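PDB 2D81: PHB depolymerase from Penicillium funiculosum, which hydrolyses the bacterial polyester poly(3-hydroxybutyrate), using an alpha/beta hydrolase fold that is circularly permuted. Local coordinates for residues G22-A25 with A26-V30; Q54-T57 with S58-N62; M109-L112 with K113-L116. All coordinates share one frame; numbering follows the deposited sequence.

Interaction 1 of 3, residues G22-A25 with A26-V30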
loop_
_atom_site.group_PDB
_atom_site.type_symbol
_atom_site.label_atom_id
_atom_site.label_comp_id
_atom_site.label_asym_id
_atom_site.label_seq_id
_atom_site.Cartn_x
_atom_site.Cartn_y
_atom_site.Cartn_z
ATOM N N GLY A 22 1.034 2.844 3.467
ATOM C CA GLY A 22 2.407 2.710 3.013
ATOM C C GLY A 22 3.194 1.781 3.919
ATOM O O GLY A 22 3.955 0.937 3.449
ATOM N N TYR A 23 3.014 1.939 5.227
ATOM C CA TYR A 23 3.585 0.998 6.182
ATOM C C TYR A 23 3.138 -0.419 5.829
ATOM O O TYR A 23 3.962 -1.324 5.735
ATOM C CB TYR A 23 3.145 1.353 7.609
ATOM C CG TYR A 23 4.091 2.290 8.336
ATOM C CD1 TYR A 23 5.316 1.831 8.818
ATOM C CD2 TYR A 23 3.763 3.629 8.547
ATOM C CE1 TYR A 23 6.192 2.680 9.499
ATOM C CE2 TYR A 23 4.637 4.492 9.226
ATOM C CZ TYR A 23 5.847 4.005 9.699
ATOM O OH TYR A 23 6.715 4.839 10.374
ATOM N N MET A 24 1.836 -0.607 5.627
ATOM C CA MET A 24 1.292 -1.921 5.284
ATOM C C MET A 24 1.837 -2.442 3.953
ATOM O O MET A 24 2.134 -3.627 3.825
ATOM C CB MET A 24 -0.245 -1.863 5.243
ATOM C CG MET A 24 -0.943 -3.181 4.892
ATOM S SD MET A 24 -0.507 -4.582 5.958
ATOM C CE MET A 24 -1.499 -4.238 7.420
ATOM N N ALA A 25 1.975 -1.564 2.963
ATOM C CA ALA A 25 2.528 -1.980 1.676
ATOM C C ALA A 25 3.921 -2.573 1.865
ATOM O O ALA A 25 4.245 -3.615 1.295
ATOM C CB ALA A 25 2.584 -0.797 0.713
ATOM N N ALA A 26 4.745 -1.910 2.668
ATOM C CA ALA A 26 6.080 -2.425 2.962
ATOM C C ALA A 26 6.008 -3.722 3.763
ATOM O O ALA A 26 6.815 -4.626 3.559
ATOM C CB ALA A 26 6.894 -1.381 3.724
ATOM N N GLN A 27 5.042 -3.820 4.672
ATOM C CA GLN A 27 4.870 -5.059 5.423
ATOM C C GLN A 27 4.545 -6.219 4.489
ATOM O O GLN A 27 5.114 -7.302 4.624
ATOM C CB GLN A 27 3.780 -4.900 6.491
ATOM C CG GLN A 27 4.232 -4.018 7.650
ATOM C CD GLN A 27 3.180 -3.814 8.725
ATOM O OE1 GLN A 27 3.460 -3.208 9.761
ATOM N NE2 GLN A 27 1.968 -4.302 8.486
ATOM N N LEU A 28 3.644 -5.989 3.539
ATOM C CA LEU A 28 3.333 -6.994 2.521
ATOM C C LEU A 28 4.520 -7.266 1.597
ATOM O O LEU A 28 4.816 -8.419 1.274
ATOM C CB LEU A 28 2.129 -6.546 1.690
ATOM C CG LEU A 28 0.778 -6.584 2.405
ATOM C CD1 LEU A 28 -0.221 -5.679 1.690
ATOM C CD2 LEU A 28 0.273 -8.023 2.451
ATOM N N GLY A 29 5.192 -6.200 1.174
ATOM C CA GLY A 29 6.321 -6.336 0.268
ATOM C C GLY A 29 7.473 -7.125 0.867
ATOM O O GLY A 29 8.249 -7.749 0.143
ATOM N N VAL A 30 7.582 -7.100 2.191
ATOM C CA VAL A 30 8.619 -7.853 2.891
ATOM C C VAL A 30 8.139 -9.245 3.303
ATOM O O VAL A 30 8.728 -10.255 2.907
ATOM C CB VAL A 30 9.106 -7.085 4.146
ATOM C CG1 VAL A 30 10.057 -7.950 4.963
ATOM C CG2 VAL A 30 9.792 -5.789 3.722
#

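Interaction 2 of 3, residues Q54-T57 with S58-N62. With RB3 ((1R)-3-{[(1R)-3-methoxy-1-methyl-3-oxopropyl]oxy}-1-methyl-3-oxopropyl (3R)-3-hydroxybutanoate), chain C.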
loop_
_atom_site.group_PDB
_atom_site.type_symbol
_atom_site.label_atom_id
_atom_site.label_comp_id
_atom_site.label_asym_id
_atom_site.label_seq_id
_atom_site.Cartn_x
_atom_site.Cartn_y
_atom_site.Cartn_z
ATOM N N GLN A 54 9.767 0.196 19.549
ATOM C CA GLN A 54 9.777 1.592 19.969
ATOM C C GLN A 54 8.372 2.132 19.748
ATOM O O GLN A 54 7.631 1.621 18.904
ATOM C CB GLN A 54 10.800 2.385 19.149
ATOM C CG GLN A 54 10.429 2.577 17.689
ATOM C CD GLN A 54 11.630 2.890 16.816
ATOM O OE1 GLN A 54 12.481 3.710 17.174
ATOM N NE2 GLN A 54 11.702 2.243 15.657
ATOM N N TYR A 55 7.985 3.148 20.512
ATOM C CA TYR A 55 6.602 3.597 20.470
ATOM C C TYR A 55 6.286 4.161 19.085
ATOM O O TYR A 55 7.147 4.756 18.437
ATOM C CB TYR A 55 6.345 4.654 21.546
ATOM C CG TYR A 55 4.877 4.831 21.857
ATOM C CD1 TYR A 55 4.130 3.779 22.390
ATOM C CD2 TYR A 55 4.227 6.038 21.599
ATOM C CE1 TYR A 55 2.774 3.924 22.660
ATOM C CE2 TYR A 55 2.866 6.192 21.865
ATOM C CZ TYR A 55 2.148 5.130 22.395
ATOM O OH TYR A 55 0.808 5.276 22.664
ATOM N N TYR A 56 5.056 3.956 18.625
ATOM C CA TYR A 56 4.731 4.227 17.230
ATOM C C TYR A 56 4.893 5.703 16.859
ATOM O O TYR A 56 5.170 6.023 15.704
ATOM C CB TYR A 56 3.304 3.752 16.919
ATOM C CG TYR A 56 2.221 4.670 17.430
ATOM C CD1 TYR A 56 1.766 5.739 16.659
ATOM C CD2 TYR A 56 1.668 4.490 18.697
ATOM C CE1 TYR A 56 0.790 6.608 17.135
ATOM C CE2 TYR A 56 0.690 5.353 19.184
ATOM C CZ TYR A 56 0.258 6.408 18.398
ATOM O OH TYR A 56 -0.706 7.268 18.872
ATOM N N THR A 57 4.730 6.604 17.827
ATOM C CA THR A 57 4.892 8.029 17.539
ATOM C C THR A 57 6.346 8.372 17.224
ATOM O O THR A 57 6.627 9.397 16.602
ATOM C CB THR A 57 4.414 8.927 18.712
ATOM O OG1 THR A 57 5.146 8.607 19.899
ATOM C CG2 THR A 57 2.923 8.731 18.964
ATOM N N SER A 58 7.269 7.514 17.650
ATOM C CA SER A 58 8.672 7.671 17.281
ATOM C C SER A 58 8.877 7.317 15.812
ATOM O O SER A 58 9.919 7.622 15.236
ATOM C CB SER A 58 9.563 6.777 18.150
ATOM O OG SER A 58 9.588 7.226 19.495
ATOM N N CYS A 59 7.879 6.661 15.223
ATOM C CA CYS A 59 7.882 6.350 13.796
ATOM C C CYS A 59 7.017 7.367 13.051
ATOM O O CYS A 59 6.536 7.103 11.949
ATOM C CB CYS A 59 7.351 4.923 13.563
ATOM S SG CYS A 59 8.389 3.626 14.321
ATOM N N MET A 60 6.834 8.536 13.662
ATOM C CA MET A 60 6.022 9.598 13.079
ATOM C C MET A 60 6.614 10.975 13.358
ATOM O O MET A 60 7.678 11.096 13.960
ATOM C CB MET A 60 4.597 9.542 13.639
ATOM C CG MET A 60 3.822 8.290 13.268
ATOM S SD MET A 60 2.177 8.266 14.029
ATOM C CE MET A 60 1.384 9.581 13.128
ATOM N N TYR A 61 5.913 12.009 12.901
ATOM C CA TYR A 61 6.237 13.388 13.246
ATOM C C TYR A 61 7.672 13.754 12.879
ATOM O O TYR A 61 8.326 14.556 13.550
ATOM C CB TYR A 61 5.961 13.605 14.736
ATOM C CG TYR A 61 4.550 13.200 15.103
ATOM C CD1 TYR A 61 4.307 12.253 16.098
ATOM C CD2 TYR A 61 3.459 13.713 14.405
ATOM C CE1 TYR A 61 3.010 11.822 16.381
ATOM C CE2 TYR A 61 2.161 13.292 14.681
ATOM C CZ TYR A 61 1.943 12.345 15.667
ATOM O OH TYR A 61 0.662 11.914 15.921
ATOM N N ASN A 62 8.139 13.153 11.790
ATOM C CA ASN A 62 9.431 13.453 11.186
ATOM C C ASN A 62 10.590 13.247 12.145
ATOM O O ASN A 62 11.594 13.954 12.087
ATOM C CB ASN A 62 9.448 14.882 10.637
ATOM C CG ASN A 62 10.486 15.066 9.545
ATOM O OD1 ASN A 62 10.749 14.146 8.765
ATOM N ND2 ASN A 62 11.067 16.260 9.469
HETATM O O1M RB3 C . -1.517 10.580 10.640
HETATM C C1A RB3 C . -1.694 9.494 10.045
HETATM O O1A RB3 C . -2.800 8.967 9.796
HETATM C C2A RB3 C . -0.442 8.746 9.580
HETATM C C3A RB3 C . -0.393 7.330 10.159
HETATM C C4A RB3 C . 0.890 6.651 9.675
HETATM O O3A RB3 C . -0.383 7.407 11.594
HETATM C C1B RB3 C . -1.110 6.412 12.174
HETATM O O1B RB3 C . -1.327 5.360 11.575
HETATM C C2B RB3 C . -1.651 6.640 13.587
HETATM C C3B RB3 C . -2.111 5.352 14.276
HETATM C C4B RB3 C . -0.944 4.385 14.489
HETATM O O3B RB3 C . -2.665 5.682 15.560
HETATM C C1C RB3 C . -3.979 6.026 15.486
HETATM O O1C RB3 C . -4.409 6.636 14.507
HETATM C C2C RB3 C . -4.910 5.658 16.644
HETATM C C3C RB3 C . -5.533 6.909 17.268
HETATM C C4C RB3 C . -6.437 6.530 18.442
HETATM O O3C RB3 C . -4.497 7.794 17.702
HETATM O O HOH W 1 7.665 8.802 20.472
#

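Interaction 3 of 3, residues M109-L112 with K113-L116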
loop_
_atom_site.group_PDB
_atom_site.type_symbol
_atom_site.label_atom_id
_atom_site.label_comp_id
_atom_site.label_asym_id
_atom_site.label_seq_id
_atom_site.Cartn_x
_atom_site.Cartn_y
_atom_site.Cartn_z
ATOM N N MET A 109 10.725 8.281 6.347
ATOM C CA MET A 109 10.854 7.591 5.069
ATOM C C MET A 109 12.306 7.273 4.725
ATOM O O MET A 109 12.590 6.239 4.123
ATOM C CB MET A 109 10.210 8.410 3.947
ATOM C CG MET A 109 8.723 8.133 3.766
ATOM S SD MET A 109 8.392 6.400 3.306
ATOM C CE MET A 109 9.010 6.391 1.614
ATOM N N ASN A 110 13.230 8.144 5.120
ATOM C CA ASN A 110 14.641 7.894 4.848
ATOM C C ASN A 110 15.143 6.655 5.583
ATOM O O ASN A 110 16.013 5.945 5.080
ATOM C CB ASN A 110 15.496 9.097 5.247
ATOM C CG ASN A 110 16.966 8.898 4.915
ATOM O OD1 ASN A 110 17.355 8.872 3.742
ATOM N ND2 ASN A 110 17.788 8.741 5.945
ATOM N N GLN A 111 14.607 6.401 6.775
ATOM C CA GLN A 111 14.993 5.211 7.531
ATOM C C GLN A 111 14.490 3.936 6.859
ATOM O O GLN A 111 15.151 2.899 6.910
ATOM C CB GLN A 111 14.458 5.273 8.966
ATOM C CG GLN A 111 15.141 6.296 9.869
ATOM C CD GLN A 111 16.621 6.021 10.061
ATOM O OE1 GLN A 111 17.440 6.333 9.197
ATOM N NE2 GLN A 111 16.970 5.424 11.199
ATOM N N LEU A 112 13.316 4.006 6.237
ATOM C CA LEU A 112 12.839 2.890 5.429
ATOM C C LEU A 112 13.801 2.632 4.274
ATOM O O LEU A 112 14.127 1.483 3.973
ATOM C CB LEU A 112 11.441 3.177 4.875
ATOM C CG LEU A 112 10.899 2.163 3.858
ATOM C CD1 LEU A 112 10.750 0.788 4.497
ATOM C CD2 LEU A 112 9.546 2.650 3.349
ATOM N N LYS A 113 14.252 3.703 3.627
ATOM C CA LYS A 113 15.209 3.571 2.535
ATOM C C LYS A 113 16.476 2.884 3.036
ATOM O O LYS A 113 16.981 1.958 2.407
ATOM C CB LYS A 113 15.563 4.945 1.968
ATOM C CG LYS A 113 16.559 4.898 0.815
ATOM C CD LYS A 113 16.841 6.295 0.289
ATOM C CE LYS A 113 17.775 6.256 -0.906
ATOM N NZ LYS A 113 18.116 7.628 -1.368
ATOM N N ALA A 114 16.980 3.344 4.176
ATOM C CA ALA A 114 18.215 2.807 4.737
ATOM C C ALA A 114 18.031 1.340 5.097
ATOM O O ALA A 114 18.911 0.507 4.855
ATOM C CB ALA A 114 18.610 3.600 5.971
ATOM N N GLN A 115 16.878 1.029 5.679
ATOM C CA GLN A 115 16.582 -0.336 6.097
ATOM C C GLN A 115 16.557 -1.286 4.903
ATOM O O GLN A 115 17.211 -2.328 4.918
ATOM C CB GLN A 115 15.236 -0.382 6.817
ATOM C CG GLN A 115 14.787 -1.781 7.198
ATOM C CD GLN A 115 13.389 -1.794 7.774
ATOM O OE1 GLN A 115 12.455 -1.269 7.169
ATOM N NE2 GLN A 115 13.234 -2.402 8.947
ATOM N N LEU A 116 15.796 -0.926 3.875
ATOM C CA LEU A 116 15.686 -1.761 2.683
ATOM C C LEU A 116 17.007 -1.815 1.922
ATOM O O LEU A 116 17.273 -2.772 1.202
ATOM C CB LEU A 116 14.568 -1.239 1.769
ATOM C CG LEU A 116 13.159 -1.364 2.358
ATOM C CD1 LEU A 116 12.137 -0.740 1.423
ATOM C CD2 LEU A 116 12.844 -2.830 2.595
#

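Interaction 1 of 3, residues G22-A25 with A26-V30
The amide of Gln27 is met by Met24 at its nitrogen end: SD of Met24 lies 3.5 Å from NE2 of Gln27, with the methyl CE beside it. The thioether comes in somewhat out of the amide plane, covering neither face squarely, and the two side chains run roughly at right angles. The other flat group, the ring of Tyr23, leads away from the following turn, stacks on Trp287 and bonds Cys59 through its hydroxyl. With CG of Met24 anti to the backbone N (chi1 180°), the thioether then bends twice and curls back beside the amide. Gln27 instead runs out straight, its CG passing 3.3 Å from Tyr23 O. One turn on, CD1 of Leu28 packs 4.1 Å from CG of Met24.

Beneath the side chains the N-H groups of Ala26, Gln27, Leu28 and Gly29 donate to the carbonyls of Gly22, Tyr23, Met24 and Ala25; Leu28 N to Met24 O is 2.8 Å and close to straight (167°). This is helix 20-31 of the beta-alpha-beta unit between strands 13-18 and 39-43, following the turn where alpha/beta hydrolases carry their nucleophile. Ala25 and Leu28 face Val15 of the sheet, and helix 301-314 touches Met24, Gln27 and Leu28. Small and flexible apolar residues therefore suit the buried sides, whereas the buried side-chain amide of Gln27 has Asp286 O as partner for NE2, and the sulfur, a weak acceptor at most, lies beside it as packing.

Interaction 2 of 3, residues Q54-T57 with S58-N62
Tyr56 and Met60 form a local Met-aromatic contact on a 3-10 turn, in the loop between strand 39-43 and helix 68-77, where both residues line the pocket of the hydroxybutyrate trimer. SD of Met60 sits at the edge of the Tyr56 ring, 4.8 Å from its centroid. The bend at the last Met60 torsion (chi3 69°) turns the methyl to the ligand, CE lying 3.2 Å from its ester oxygen O3A, while the ring offers CD1 to the ligand methyl C4B at 3.7 Å. A largely apolar wall with a flexible methionine suits a polyester chain. An alanine in place of Tyr56 removes the ring edge beside Met60 SD and would probably leave the thioether freer to turn and the C4B methyl less well packed.

Bonds from Ser58, Cys59 and Met60 N to the carbonyls of Tyr55, Tyr56 and Thr57 coil the backbone; each donor sits above the carbonyl plane, consistent with the i to i+3 spacing of such a turn. Cys59, joined to Cys50 by a disulfide, anchors the turn, and Gln54 ties it to Cys50 O and Ser66 O through NE2. Away from the ligand one water bridges Thr57 OG1 (2.6 Å) and Ser58 OG (2.7 Å).

Interaction 3 of 3, residues M109-L112 with K113-L116
Leu112 and Leu116, one helical turn apart, make the dense side of this contact, their CD1 methyls 3.7 Å from each other. CG of Leu116 also rests 3.4 Å from Leu112 O, the carbonyl that accepts the nearly straight bond from Leu116 N (2.9 Å, 174°). The two leucines reach this meeting by different torsions: Leu112 holds CG anti to the backbone N (chi1 172°), whereas Leu116 places it beside the N, which sends one CD1 forward along the helix and the other back. Gln115 flanks the pair, its OE1 3.8 Å from CD1 of Leu112; both ends of its buried amide have hydrogen-bond partners elsewhere, NE2 with Tyr48 O.

Helix 106-116 is the crossover of the beta-alpha-beta unit that joins strands 92-98 and 125-130 of the alpha/beta hydrolase sheet. The leucines are turned to the sheet, Leu112 touching Met95 and Leu116 touching Ile93, and branched apolar chains fit that interface.

The other side is far looser. Asn110, Lys113 and Ala114 are exposed, and OD1 of Asn110 comes no nearer to CD of Lys113 than 4.3 Å. Lys113 stretches fully out, its side chain touching Tyr127 and its end leading away from the turn. Ala114 adds just a methyl, its CB 3.6 Å from Asn110 O, a small residue at ease where the helix faces solvent.

Interactions 1 and 3 lie on helices that serve as crossovers in the same mixed sheet, about 13 Å apart between centres; interaction 1 is wholly buried near the middle of the chain, while interaction 3 has one side to the sheet and one to solvent. Interaction 2 is a loop, about 19 Å from the chain's centre, and its chemistry differs accordingly: i to i+3 bonds of a 3-10 turn, a disulfide and a bridging water in place of alpha-helical bonds and aliphatic packing. It also touches the bound trimer. Interactions 1 and 2 are linked by a probable hydrogen bond between Tyr23 OH and Cys59 O, whereas 54-62 and 109-116 do not touch, their nearest atoms being about 6 Å apart.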